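Side-chain contact in putative drug/sodium antiporter (Escherichia coli, PDB 4Z3N), which probably carries the genotoxin colibactin across the cell membrane as an antiporter of the MATE family: residues I343-V346 / L347-H351. Residues are numbered along the deposited sequence; the frame is centred on the assembly and turned at random.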
loop_
_atom_site.group_PDB
_atom_site.type_symbol
_atom_site.label_atom_id
_atom_site.label_comp_id
_atom_site.label_asym_id
_atom_site.label_seq_id
_atom_site.Cartn_x
_atom_site.Cartn_y
_atom_site.Cartn_z
ATOM N N ILE A 343 17.423 -5.847 3.325
ATOM C CA ILE A 343 17.216 -4.418 3.504
ATOM C C ILE A 343 16.413 -4.069 4.773
ATOM O O ILE A 343 16.839 -3.210 5.550
ATOM C CB ILE A 343 16.504 -3.828 2.288
ATOM C CG1 ILE A 343 17.189 -4.340 1.015
ATOM C CG2 ILE A 343 16.425 -2.293 2.401
ATOM C CD1 ILE A 343 16.727 -3.684 -0.274
ATOM N N VAL A 344 15.265 -4.715 4.989
ATOM C CA VAL A 344 14.427 -4.338 6.122
ATOM C C VAL A 344 15.106 -4.667 7.465
ATOM O O VAL A 344 14.923 -3.940 8.449
ATOM C CB VAL A 344 13.030 -5.007 6.072
ATOM C CG1 VAL A 344 12.298 -4.815 7.388
ATOM C CG2 VAL A 344 12.207 -4.447 4.939
ATOM N N LEU A 345 15.894 -5.741 7.506
ATOM C CA LEU A 345 16.623 -6.084 8.721
ATOM C C LEU A 345 17.594 -4.956 9.143
ATOM O O LEU A 345 17.642 -4.556 10.327
ATOM C CB LEU A 345 17.371 -7.388 8.533
ATOM C CG LEU A 345 18.306 -7.805 9.672
ATOM C CD1 LEU A 345 17.480 -8.210 10.909
ATOM C CD2 LEU A 345 19.270 -8.928 9.207
ATOM N N VAL A 346 18.341 -4.437 8.169
ATOM C CA VAL A 346 19.201 -3.271 8.373
ATOM C C VAL A 346 18.424 -2.031 8.870
ATOM O O VAL A 346 18.821 -1.396 9.845
ATOM C CB VAL A 346 19.973 -2.925 7.079
ATOM C CG1 VAL A 346 20.743 -1.597 7.226
ATOM C CG2 VAL A 346 20.907 -4.062 6.740
ATOM N N LEU A 347 17.321 -1.697 8.216
ATOM C CA LEU A 347 16.546 -0.531 8.619
ATOM C C LEU A 347 15.938 -0.729 10.006
ATOM O O LEU A 347 15.815 0.218 10.789
ATOM C CB LEU A 347 15.454 -0.227 7.598
ATOM C CG LEU A 347 16.031 0.255 6.274
ATOM C CD1 LEU A 347 14.926 0.601 5.318
ATOM C CD2 LEU A 347 16.896 1.459 6.523
ATOM N N ALA A 348 15.585 -1.976 10.304
ATOM C CA ALA A 348 15.026 -2.349 11.597
ATOM C C ALA A 348 16.054 -2.200 12.738
ATOM O O ALA A 348 15.757 -1.610 13.773
ATOM C CB ALA A 348 14.494 -3.778 11.528
ATOM N N VAL A 349 17.252 -2.743 12.531
ATOM C CA VAL A 349 18.364 -2.619 13.469
ATOM C C VAL A 349 18.755 -1.150 13.670
ATOM O O VAL A 349 19.038 -0.730 14.790
ATOM C CB VAL A 349 19.612 -3.461 12.994
ATOM C CG1 VAL A 349 20.824 -3.189 13.871
ATOM C CG2 VAL A 349 19.294 -4.943 13.033
ATOM N N MET A 350 18.763 -0.358 12.602
ATOM C CA MET A 350 18.960 1.087 12.762
ATOM C C MET A 350 17.910 1.673 13.700
ATOM O O MET A 350 18.241 2.419 14.607
ATOM C CB MET A 350 18.900 1.814 11.426
ATOM C CG MET A 350 20.074 1.539 10.508
ATOM S SD MET A 350 19.991 2.625 9.080
ATOM C CE MET A 350 21.084 1.784 7.930
ATOM N N HIS A 351 16.647 1.317 13.489
ATOM C CA HIS A 351 15.577 1.870 14.293
ATOM C C HIS A 351 15.757 1.574 15.775
ATOM O O HIS A 351 15.532 2.448 16.622
ATOM C CB HIS A 351 14.212 1.347 13.858
ATOM C CG HIS A 351 13.073 2.141 14.430
ATOM N ND1 HIS A 351 11.767 1.709 14.389
ATOM C CD2 HIS A 351 13.050 3.353 15.043
ATOM C CE1 HIS A 351 10.988 2.619 14.945
ATOM N NE2 HIS A 351 11.739 3.627 15.346
#
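The flat groups between Ile343 and Met350 are the peptide units of one continuous helix, and the C=O ends of Ile343 to Val346 meet the N-H groups of Leu347 to Met350 in four i to i+4 hydrogen bonds. The N-H of Leu347 meets Ile343 O in the carbonyl plane (N to O 3.1 Å); Ala348 N bonds to Val344 O, Val349 N to Leu345 O and Met350 N to Val346 O.

Outside these backbone bonds, side chains one turn apart pair up. Val346 and Met350 lie side by side and point the same way, and the terminal methyl CE of Met350 rests against CG1 of Val346 at 3.5 Å. The CG of Met350 stands beside its own backbone N (chi1 -70°); beyond it the chain runs extended, carrying CE back along the helix to the valine. The segment belongs to helix 326-358, a predicted membrane-spanning helix in the second of the two MatE regions that mark this transporter family. Leu345 CD1 and Val349 CG2 are looser partners at 4.3 Å, Val349 CG2 standing beside its own backbone N, which brings it close to Leu345 O. On another flank, Leu347 CD1 stays 4.4 Å from Ile343 CG2, while Leu347 also packs on Ile302 of helix 286-322. Val344 is buried against Leu383 and Pro384 of helix 382-399. Val346, Val349 and Met350 are exposed, and a bound monoolein lies about 8 Å from the side chain of Val349. The His351 side chain touches Ile298, Asp299 and Ile302 of helix 286-322, and its NE2 is hydrogen-bonded to the OH of Tyr359, just beyond the end of helix 326-358.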